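Local coordinates for uncharacterized protein, DUF633, LMOf2365_1472 (Listeria monocytogenes str. 4b F2365, PDB 3GNL) that is of unknown function but probably methylates N1 of an adenine in tRNA, with S-adenosylmethionine as methyl donor, at residues F47-E52 against D75-N80; D92-A97 against A113-V118; I122-I127 against Y156-L161; N140-S145 against K166-T171. One frame throughout, in Å; residues are numbered along the deposited sequence.

Interaction 1: F47-E52 against D75-N80; sequences FAIAGE and DVRKGN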
# COMPACT_ATOMS: atom_id res chain seq x y z
N PHE A 47 -9.72 -12.71 -14.42
CA PHE A 47 -8.62 -12.46 -15.31
C PHE A 47 -7.60 -11.67 -14.49
O PHE A 47 -8.02 -10.86 -13.65
CB PHE A 47 -9.06 -11.67 -16.54
CG PHE A 47 -7.93 -11.18 -17.37
CD1 PHE A 47 -7.24 -12.05 -18.22
CD2 PHE A 47 -7.52 -9.84 -17.31
CE1 PHE A 47 -6.16 -11.57 -18.99
CE2 PHE A 47 -6.46 -9.37 -18.07
CZ PHE A 47 -5.77 -10.22 -18.92
N ALA A 48 -6.31 -11.91 -14.71
CA ALA A 48 -5.26 -11.09 -14.11
C ALA A 48 -4.13 -10.79 -15.07
O ALA A 48 -3.74 -11.66 -15.86
CB ALA A 48 -4.69 -11.76 -12.90
N ILE A 49 -3.57 -9.60 -14.97
CA ILE A 49 -2.24 -9.27 -15.50
C ILE A 49 -1.28 -9.34 -14.32
O ILE A 49 -1.55 -8.75 -13.26
CB ILE A 49 -2.21 -7.84 -16.06
CG1 ILE A 49 -3.20 -7.70 -17.25
CG2 ILE A 49 -0.79 -7.44 -16.46
CD1 ILE A 49 -3.48 -6.23 -17.66
N ALA A 50 -0.19 -10.09 -14.46
CA ALA A 50 0.90 -10.03 -13.50
C ALA A 50 2.05 -9.26 -14.11
O ALA A 50 2.70 -9.74 -15.05
CB ALA A 50 1.30 -11.43 -13.09
N GLY A 51 2.30 -8.05 -13.61
CA GLY A 51 3.37 -7.19 -14.16
C GLY A 51 4.70 -7.40 -13.48
O GLY A 51 4.77 -7.62 -12.29
N GLU A 52 5.81 -7.37 -14.22
CA GLU A 52 7.14 -7.47 -13.64
C GLU A 52 8.03 -6.55 -14.43
O GLU A 52 7.80 -6.35 -15.61
CB GLU A 52 7.70 -8.90 -13.69
CG GLU A 52 6.77 -9.95 -13.07
CD GLU A 52 6.70 -9.85 -11.59
OE1 GLU A 52 7.46 -9.08 -10.98
OE2 GLU A 52 5.84 -10.57 -11.02
N ASP A 75 -2.15 -13.23 -17.74
CA ASP A 75 -1.13 -12.77 -18.63
C ASP A 75 0.01 -12.25 -17.77
O ASP A 75 -0.19 -11.38 -16.91
CB ASP A 75 -1.62 -11.61 -19.50
CG ASP A 75 -2.63 -12.02 -20.60
OD1 ASP A 75 -2.73 -13.24 -20.93
OD2 ASP A 75 -3.32 -11.11 -21.14
N VAL A 76 1.19 -12.78 -17.98
CA VAL A 76 2.38 -12.24 -17.34
C VAL A 76 3.05 -11.33 -18.33
O VAL A 76 3.37 -11.74 -19.46
CB VAL A 76 3.33 -13.33 -16.84
CG1 VAL A 76 4.55 -12.72 -16.11
CG2 VAL A 76 2.57 -14.32 -15.96
N ARG A 77 3.26 -10.08 -17.92
CA ARG A 77 3.82 -9.08 -18.79
C ARG A 77 5.01 -8.33 -18.18
O ARG A 77 5.01 -8.00 -16.99
CB ARG A 77 2.75 -8.07 -19.14
CG ARG A 77 1.58 -8.68 -19.92
CD ARG A 77 0.55 -7.64 -20.29
NE ARG A 77 -0.72 -8.24 -20.74
CZ ARG A 77 -1.81 -7.56 -21.06
NH1 ARG A 77 -1.86 -6.22 -20.95
NH2 ARG A 77 -2.92 -8.20 -21.46
N LYS A 78 6.04 -8.10 -19.00
CA LYS A 78 7.20 -7.29 -18.61
C LYS A 78 6.97 -5.81 -18.94
O LYS A 78 6.64 -5.45 -20.08
CB LYS A 78 8.47 -7.81 -19.28
CG LYS A 78 9.73 -7.02 -18.90
CD LYS A 78 10.88 -7.91 -18.45
CE LYS A 78 11.62 -8.55 -19.62
NZ LYS A 78 12.98 -9.08 -19.26
N GLY A 79 7.15 -4.96 -17.93
CA GLY A 79 6.97 -3.54 -18.09
C GLY A 79 7.22 -2.80 -16.78
O GLY A 79 7.13 -3.39 -15.68
N ASN A 80 7.52 -1.51 -16.91
CA ASN A 80 7.67 -0.62 -15.78
C ASN A 80 6.31 -0.11 -15.30
O ASN A 80 5.58 0.55 -16.02
CB ASN A 80 8.54 0.55 -16.23
CG ASN A 80 9.07 1.36 -15.06
OD1 ASN A 80 9.07 0.91 -13.91
ND2 ASN A 80 9.55 2.58 -15.35
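Ile49 and Arg77 meet on one face of a parallel strand pair, where residues 47-52 run beside 75-78, their short axes approaching to 4.7 Å. Five backbone hydrogen bonds join the strands, and their donors alternate: Asp75 N gives to Ala48 O, Ala50 N to Asp75 O, Arg77 N to Ala50 O, Glu52 N to Arg77 O, and finally Gly79 N to Glu52 O at 2.8 Å, just past the strand.

The Arg77 side chain leaves the sheet at CB, on the face it shares with Ile49 and Asp75. CG stands anti to the carbonyl carbon (chi1 -63°), and from there the chain runs extended to NE, back along the sheet toward Asp75. CD passes Ile49 CG2 at 4.1 Å, CZ lies near both CG1 and CD1 of Ile49, and Ile49 CD1 sits over one face of the guanidinium, 3.7 Å from NH1. At the tip, NH2 gives a salt-bridging hydrogen bond of 3.0 Å to Asp75 OD2, met in the guanidinium plane and on the anti side of the carboxylate. NH1 is taken by Asp89 and the carbonyl of Val84, so the group is gripped at both ends and its rotation fixed.

The same Asp75 OD2 touches the edge of the Phe47 ring, 3.4 Å from CZ, with ring and carboxylate planes 84° apart. On the other face, Val76 and Glu52 pack against helix 55-67. Strand 45-52, this helix and strand 74-78 form a beta-alpha-beta unit, the building block of the Rossmann-like methyltransferase fold to which the family belongs.

Interaction 2: D92-A97 against A113-V118; sequences DTIVIA and AKLAGV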
# COMPACT_ATOMS: atom_id res chain seq x y z
N ASP A 92 -10.49 -3.78 -13.68
CA ASP A 92 -11.38 -3.25 -12.64
C ASP A 92 -10.60 -2.84 -11.39
O ASP A 92 -10.92 -1.81 -10.75
CB ASP A 92 -12.44 -4.28 -12.22
CG ASP A 92 -13.30 -4.73 -13.40
OD1 ASP A 92 -13.95 -3.84 -13.97
OD2 ASP A 92 -13.29 -5.94 -13.72
N THR A 93 -9.59 -3.64 -11.07
CA THR A 93 -8.85 -3.52 -9.81
C THR A 93 -7.35 -3.55 -10.08
O THR A 93 -6.87 -4.43 -10.78
CB THR A 93 -9.26 -4.62 -8.89
OG1 THR A 93 -10.66 -4.49 -8.64
CG2 THR A 93 -8.53 -4.49 -7.54
N ILE A 94 -6.57 -2.64 -9.47
CA ILE A 94 -5.12 -2.72 -9.55
C ILE A 94 -4.55 -2.92 -8.15
O ILE A 94 -5.01 -2.23 -7.21
CB ILE A 94 -4.48 -1.45 -10.13
CG1 ILE A 94 -5.01 -1.13 -11.55
CG2 ILE A 94 -2.93 -1.56 -10.14
CD1 ILE A 94 -4.47 0.17 -12.10
N VAL A 95 -3.66 -3.92 -8.03
CA VAL A 95 -2.94 -4.22 -6.78
C VAL A 95 -1.52 -3.76 -6.93
O VAL A 95 -0.89 -4.07 -7.93
CB VAL A 95 -2.93 -5.74 -6.49
CG1 VAL A 95 -2.16 -6.10 -5.23
CG2 VAL A 95 -4.35 -6.30 -6.41
N ILE A 96 -1.01 -2.98 -5.97
CA ILE A 96 0.44 -2.62 -5.96
C ILE A 96 0.89 -2.84 -4.51
O ILE A 96 0.49 -2.06 -3.61
CB ILE A 96 0.72 -1.15 -6.41
CG1 ILE A 96 -0.12 -0.80 -7.66
CG2 ILE A 96 2.24 -0.96 -6.69
CD1 ILE A 96 0.01 0.64 -8.10
N ALA A 97 1.68 -3.89 -4.30
CA ALA A 97 2.12 -4.32 -2.96
C ALA A 97 3.63 -4.48 -2.92
O ALA A 97 4.26 -4.66 -3.96
CB ALA A 97 1.42 -5.63 -2.58
N ALA A 113 -2.91 7.65 -16.94
CA ALA A 113 -3.79 7.32 -18.08
C ALA A 113 -4.40 5.93 -17.91
O ALA A 113 -5.57 5.68 -18.27
CB ALA A 113 -3.01 7.41 -19.37
N LYS A 114 -3.60 5.04 -17.34
CA LYS A 114 -3.99 3.66 -17.21
C LYS A 114 -5.03 3.44 -16.13
O LYS A 114 -5.54 2.34 -15.98
CB LYS A 114 -2.75 2.79 -17.01
CG LYS A 114 -1.69 2.97 -18.08
CD LYS A 114 -2.28 2.60 -19.47
CE LYS A 114 -1.22 2.47 -20.55
NZ LYS A 114 -0.03 1.60 -20.16
N LEU A 115 -5.34 4.49 -15.37
CA LEU A 115 -6.39 4.42 -14.36
C LEU A 115 -7.80 4.57 -14.95
O LEU A 115 -8.78 4.40 -14.24
CB LEU A 115 -6.15 5.45 -13.25
CG LEU A 115 -4.87 5.26 -12.44
CD1 LEU A 115 -4.66 6.46 -11.51
CD2 LEU A 115 -4.97 3.95 -11.68
N ALA A 116 -7.89 4.89 -16.24
CA ALA A 116 -9.18 4.97 -16.95
C ALA A 116 -10.01 3.69 -16.76
O ALA A 116 -9.55 2.58 -17.06
CB ALA A 116 -8.93 5.24 -18.44
N GLY A 117 -11.21 3.84 -16.23
CA GLY A 117 -12.09 2.73 -16.01
C GLY A 117 -11.86 1.85 -14.79
O GLY A 117 -12.73 1.06 -14.42
N VAL A 118 -10.70 2.02 -14.13
CA VAL A 118 -10.38 1.27 -12.90
C VAL A 118 -11.24 1.76 -11.72
O VAL A 118 -11.37 2.99 -11.52
CB VAL A 118 -8.87 1.38 -12.55
CG1 VAL A 118 -8.58 0.67 -11.24
CG2 VAL A 118 -8.03 0.78 -13.67
O HOH W 1 -14.34 -1.48 -12.84
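Ile94 and Val118 carry this contact: the isoleucine of strand 93-97 points its side chain at the loop that follows the 3-10 turn 113-115. No direct hydrogen bond joins the two segments. The Ile94 side chain crosses those of Val118 and Leu115 at about a right angle.

In Ile94 the longer branch does the touching. CG1 lies beside the backbone N (chi1 -58°) and CD1 continues extended from it, which brings the methyl against two partners: Leu115 CD2 at 3.8 Å and Val118 CG2 at 3.9 Å. Farther back, Ile94 CG1 rests 4.0 Å from Val118 CG1.

Val118 divides its two methyls between different neighbours. Its chi1 of 176° sets CG1 beside the carbonyl carbon, and this methyl reaches 3.4 Å from Asp92 O while also touching Ile94; CG2, beside the backbone N, is left to the Ile94 tip. Leu115 presents CD2 alone. The type II turn from Leu115 to Val118, closed by Val118 N to Leu115 O and with Gly117 at positive phi, sets the two residues near each other so that both reach Ile94 CD1. Beside Asp92, a water gives a 2.6 Å hydrogen bond to Asp92 OD1 and a weak one to Gly117 O; Asp92 OD2 is held by the backbone N of Arg24.

The contact lies where the chain, having left strand 93-99 and passed through helix 101-110, turns back to enter strand 120-125, the next strand of the sheet. Ile94 also packs on Ile28 of strand 23-28, Leu121 of strand 120-125 and Ile85 of a loop, which makes it a buried residue between these elements.

Interaction 3: I122-I127 against Y156-L161; sequences ILQPNI and YEIMVL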
# COMPACT_ATOMS: atom_id res chain seq x y z
N ILE A 122 -5.85 -1.53 -4.58
CA ILE A 122 -5.47 -2.15 -3.31
C ILE A 122 -3.95 -1.96 -3.16
O ILE A 122 -3.15 -2.51 -3.98
CB ILE A 122 -5.77 -3.64 -3.27
CG1 ILE A 122 -7.28 -3.87 -3.50
CG2 ILE A 122 -5.36 -4.19 -1.92
CD1 ILE A 122 -7.62 -5.32 -3.94
N LEU A 123 -3.53 -1.11 -2.22
CA LEU A 123 -2.11 -0.71 -2.19
C LEU A 123 -1.53 -1.15 -0.86
O LEU A 123 -2.18 -1.03 0.19
CB LEU A 123 -1.98 0.82 -2.34
CG LEU A 123 -2.73 1.42 -3.51
CD1 LEU A 123 -2.47 2.95 -3.47
CD2 LEU A 123 -2.29 0.79 -4.84
N GLN A 124 -0.30 -1.67 -0.90
CA GLN A 124 0.35 -2.12 0.33
C GLN A 124 1.76 -1.55 0.31
O GLN A 124 2.67 -2.20 -0.17
CB GLN A 124 0.29 -3.64 0.44
CG GLN A 124 0.86 -4.16 1.79
CD GLN A 124 2.35 -4.36 1.73
OE1 GLN A 124 2.82 -5.10 0.88
NE2 GLN A 124 3.10 -3.66 2.59
N PRO A 125 1.94 -0.34 0.85
CA PRO A 125 3.28 0.27 0.88
C PRO A 125 4.10 -0.19 2.09
O PRO A 125 3.56 -0.36 3.18
CB PRO A 125 2.98 1.75 1.02
CG PRO A 125 1.69 1.79 1.87
CD PRO A 125 0.91 0.56 1.37
N ASN A 126 5.38 -0.40 1.85
CA ASN A 126 6.31 -0.89 2.88
C ASN A 126 6.91 0.27 3.69
O ASN A 126 7.58 0.03 4.68
CB ASN A 126 7.44 -1.67 2.23
CG ASN A 126 7.01 -3.06 1.78
OD1 ASN A 126 5.93 -3.55 2.15
ND2 ASN A 126 7.83 -3.68 1.00
N ILE A 127 6.71 1.50 3.23
CA ILE A 127 7.25 2.72 3.88
C ILE A 127 6.40 3.87 3.38
O ILE A 127 5.83 3.79 2.27
CB ILE A 127 8.79 2.94 3.52
CG1 ILE A 127 9.45 4.09 4.31
CG2 ILE A 127 9.02 3.15 2.04
CD1 ILE A 127 11.02 4.19 4.04
N TYR A 156 2.65 -4.06 8.55
CA TYR A 156 2.29 -3.70 7.19
C TYR A 156 0.91 -3.06 7.20
O TYR A 156 -0.03 -3.56 7.83
CB TYR A 156 2.18 -4.95 6.31
CG TYR A 156 3.46 -5.70 6.17
CD1 TYR A 156 4.45 -5.24 5.32
CD2 TYR A 156 3.68 -6.86 6.92
CE1 TYR A 156 5.68 -5.92 5.20
CE2 TYR A 156 4.92 -7.57 6.82
CZ TYR A 156 5.89 -7.07 5.94
OH TYR A 156 7.12 -7.73 5.81
N GLU A 157 0.77 -2.02 6.41
CA GLU A 157 -0.51 -1.35 6.19
C GLU A 157 -1.00 -1.62 4.77
O GLU A 157 -0.19 -1.68 3.82
CB GLU A 157 -0.37 0.17 6.39
CG GLU A 157 -0.08 0.62 7.84
CD GLU A 157 0.64 1.96 7.85
OE1 GLU A 157 1.79 2.07 7.32
OE2 GLU A 157 0.06 2.89 8.39
N ILE A 158 -2.32 -1.77 4.66
CA ILE A 158 -3.00 -2.00 3.35
C ILE A 158 -4.11 -0.96 3.26
O ILE A 158 -4.75 -0.63 4.26
CB ILE A 158 -3.60 -3.42 3.29
CG1 ILE A 158 -2.45 -4.44 3.41
CG2 ILE A 158 -4.41 -3.63 1.97
CD1 ILE A 158 -2.91 -5.81 3.73
N MSE A 159 -4.30 -0.40 2.08
CA MSE A 159 -5.39 0.55 1.90
C MSE A 159 -6.13 0.21 0.60
O MSE A 159 -5.52 -0.19 -0.39
CB MSE A 159 -4.89 2.00 1.87
CG MSE A 159 -4.05 2.39 0.70
SE MSE A 159 -3.54 4.31 0.92
CE MSE A 159 -2.14 4.01 2.23
N VAL A 160 -7.44 0.41 0.62
CA VAL A 160 -8.25 0.12 -0.57
C VAL A 160 -8.91 1.41 -0.94
O VAL A 160 -9.43 2.10 -0.05
CB VAL A 160 -9.28 -0.93 -0.25
CG1 VAL A 160 -10.11 -1.24 -1.53
CG2 VAL A 160 -8.60 -2.20 0.32
N LEU A 161 -8.84 1.77 -2.22
CA LEU A 161 -9.36 3.06 -2.68
C LEU A 161 -10.36 2.89 -3.80
O LEU A 161 -10.30 1.90 -4.53
CB LEU A 161 -8.23 3.95 -3.19
CG LEU A 161 -7.18 4.27 -2.10
CD1 LEU A 161 -6.10 3.24 -2.22
CD2 LEU A 161 -6.57 5.62 -2.25
O HOH W 2 3.20 -0.39 5.69
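The step from parallel to antiparallel pairing in the central sheet is made here, where Leu123 of strand 120-125 pairs with Met159 of strand 154-163. An antiparallel strand inserted before the edge strand, giving the order 3-2-1-4-5-7-6, is characteristic of Rossmann-like methyltransferases.

Leu123 and Met159, a selenomethionine in this crystal, form a hydrogen-bonded pair: Leu123 N to Met159 O and Met159 N to Leu123 O, each 2.9 Å and nearly straight. Ile122 and Val160 are the adjoining non-hydrogen-bonded pair.

On the Leu123 face, its CB touches Met159 CG at 4.0 Å and its CD1 meets Leu161 CD1 at 3.9 Å, the two leucines crossing at about a right angle. Met159 CG reaches Leu123 CB by standing between its own backbone N and carbonyl carbon (chi1 67°). The opposite face has Ile122 and Ile158 side by side, joined through their CG2 methyls.

Gln124 bends at chi2 (-87°) after CG has settled 3.7 Å from Ile158 CG1. The bend brings NE2 to Tyr156 CD1 at 3.4 Å, with amide and ring planes 88° apart, and lets NE2 give a 2.9 Å hydrogen bond to Asn126 OD1 in one of two Asn126 conformers. At the other end of the amide OE1 accepts from Arg11. Where the strands part, a water links Pro125 O with Glu157 N and OE1, but the buried Glu157 O has no polar partner.

Helix 129-139 packs on the Leu123 and Met159 side, helix 10-16 on the Ile122 and Ile158 side. Strand 93-99 flanks strand 120-125, while strand 141-151 borders strand 154-163 at the sheet edge.

Interaction 4: N140-S145 against K166-T171; sequences NWLITS and KPVTWT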
# COMPACT_ATOMS: atom_id res chain seq x y z
N ASN A 140 -8.63 12.74 -5.68
CA ASN A 140 -10.00 12.36 -5.35
C ASN A 140 -10.31 10.87 -5.50
O ASN A 140 -11.30 10.48 -6.13
CB ASN A 140 -11.05 13.22 -6.11
CG ASN A 140 -11.09 14.67 -5.62
OD1 ASN A 140 -10.63 14.98 -4.53
ND2 ASN A 140 -11.65 15.56 -6.42
N TRP A 141 -9.47 10.05 -4.87
CA TRP A 141 -9.81 8.67 -4.58
C TRP A 141 -10.15 8.51 -3.10
O TRP A 141 -9.31 8.85 -2.22
CB TRP A 141 -8.68 7.71 -4.95
CG TRP A 141 -8.48 7.56 -6.46
CD1 TRP A 141 -8.07 8.49 -7.32
CD2 TRP A 141 -8.67 6.35 -7.22
NE1 TRP A 141 -8.02 7.98 -8.62
CE2 TRP A 141 -8.39 6.67 -8.56
CE3 TRP A 141 -9.11 5.06 -6.91
CZ2 TRP A 141 -8.48 5.71 -9.60
CZ3 TRP A 141 -9.22 4.10 -7.94
CH2 TRP A 141 -8.90 4.44 -9.26
N LEU A 142 -11.32 8.01 -2.77
CA LEU A 142 -11.68 7.73 -1.41
C LEU A 142 -10.98 6.48 -0.88
O LEU A 142 -10.88 5.46 -1.58
CB LEU A 142 -13.20 7.57 -1.30
CG LEU A 142 -13.98 7.70 -0.02
CD1 LEU A 142 -13.73 9.06 0.71
CD2 LEU A 142 -15.46 7.61 -0.39
N ILE A 143 -10.50 6.52 0.36
CA ILE A 143 -10.11 5.30 1.05
C ILE A 143 -11.35 4.64 1.67
O ILE A 143 -12.08 5.23 2.48
CB ILE A 143 -9.04 5.64 2.14
CG1 ILE A 143 -7.81 6.22 1.44
CG2 ILE A 143 -8.65 4.38 2.98
CD1 ILE A 143 -6.83 7.01 2.44
N THR A 144 -11.63 3.40 1.23
CA THR A 144 -12.81 2.69 1.68
C THR A 144 -12.58 1.60 2.69
O THR A 144 -13.47 1.27 3.44
CB THR A 144 -13.54 2.09 0.49
OG1 THR A 144 -12.63 1.26 -0.22
CG2 THR A 144 -13.98 3.21 -0.45
N SER A 145 -11.35 1.07 2.75
CA SER A 145 -10.99 0.07 3.73
C SER A 145 -9.50 0.24 3.98
O SER A 145 -8.78 0.70 3.10
CB SER A 145 -11.20 -1.36 3.21
OG SER A 145 -12.58 -1.71 3.10
N LYS A 166 -16.75 13.49 -5.80
CA LYS A 166 -16.76 14.55 -4.79
C LYS A 166 -15.31 14.76 -4.30
O LYS A 166 -14.53 13.79 -4.30
CB LYS A 166 -17.65 14.12 -3.63
CG LYS A 166 -19.15 14.29 -3.93
CD LYS A 166 -20.09 13.47 -3.02
CE LYS A 166 -19.90 13.68 -1.50
NZ LYS A 166 -20.06 15.09 -0.96
N PRO A 167 -14.95 16.00 -3.91
CA PRO A 167 -13.62 16.21 -3.33
C PRO A 167 -13.40 15.21 -2.19
O PRO A 167 -14.27 14.94 -1.37
CB PRO A 167 -13.69 17.64 -2.78
CG PRO A 167 -14.78 18.31 -3.72
CD PRO A 167 -15.76 17.24 -3.93
N VAL A 168 -12.18 14.65 -2.17
CA VAL A 168 -11.67 13.94 -1.01
C VAL A 168 -10.80 14.90 -0.23
O VAL A 168 -9.89 15.52 -0.79
CB VAL A 168 -10.91 12.69 -1.46
CG1 VAL A 168 -10.30 11.95 -0.27
CG2 VAL A 168 -11.86 11.72 -2.20
N THR A 169 -11.16 15.03 1.04
CA THR A 169 -10.43 15.98 1.94
C THR A 169 -10.16 15.31 3.28
O THR A 169 -11.10 15.01 4.03
CB THR A 169 -11.26 17.29 2.18
OG1 THR A 169 -12.50 16.97 2.83
CG2 THR A 169 -11.52 18.03 0.86
N TRP A 170 -8.88 15.05 3.57
CA TRP A 170 -8.56 14.36 4.82
C TRP A 170 -8.12 15.34 5.89
O TRP A 170 -7.85 16.47 5.59
CB TRP A 170 -7.36 13.42 4.54
CG TRP A 170 -7.65 12.29 3.56
CD1 TRP A 170 -6.94 12.00 2.44
CD2 TRP A 170 -8.77 11.37 3.61
NE1 TRP A 170 -7.52 10.92 1.79
CE2 TRP A 170 -8.64 10.52 2.46
CE3 TRP A 170 -9.86 11.17 4.48
CZ2 TRP A 170 -9.57 9.49 2.17
CZ3 TRP A 170 -10.78 10.11 4.19
CH2 TRP A 170 -10.60 9.30 3.03
N THR A 171 -8.08 14.89 7.13
CA THR A 171 -7.33 15.66 8.13
C THR A 171 -5.86 15.18 8.09
O THR A 171 -5.55 14.10 7.56
CB THR A 171 -7.83 15.42 9.51
OG1 THR A 171 -7.66 14.03 9.86
CG2 THR A 171 -9.29 15.78 9.66
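Asn140 has positive phi, in a Schellman motif that ends helix 129-139, and from this position its side chain accepts the single hydrogen bond between the two segments. Val168 N gives to Asn140 OD1 at 2.8 Å and almost straight at the hydrogen (175°), yet the donor stands well above the carbonyl plane, 59° out of it, and so does not use a lone pair.

Val168 then turns its side chain onto the start of the strand: CG2 lies 3.7 Å from Asn140 CA, and CG1 sits over one face of the Trp170 ring within its own segment.

The far rim of that indole meets the strand. CZ2 lies 3.7 Å from Ile143 CD1, Ile143 N comes to the ring edge in its plane, and Leu142 CD1 approaches CH2 obliquely at 3.9 Å.

Polar groups of Trp170 are met by helix 129-139, NE1 by Ser136 and the backbone N by Glu137. One hydrogen bond to the Asn140 side-chain amide and an apolar patch around the indole thus hold an irregular loop to the edge strand, with Val168 N, Trp170 N and Trp170 NE1 each given an acceptor.

In the fold
All four contacts reach one mixed sheet and follow its order from one outer strand toward the other. Interaction 1 lies at the edge formed by strand 74-78, its centre 28 Å from that of interaction 4 at the opposite edge. Interactions 2 and 3 touch through neighbouring strands: Ile94 O lies 2.8 Å from Ile122 N and Ile96 O 2.8 Å from Gln124 N, both probable hydrogen bonds. Interactions 3 and 4 meet where strands 154-163 and 141-151 pair, with Val160 N 2.8 Å from Ser145 O. Val118 O meets Trp141 CH2 at 3.7 Å, linking 2 and 4. In this fold the methyl donor usually binds at the C-terminal ends of the parallel strands, where 47-52 finishes.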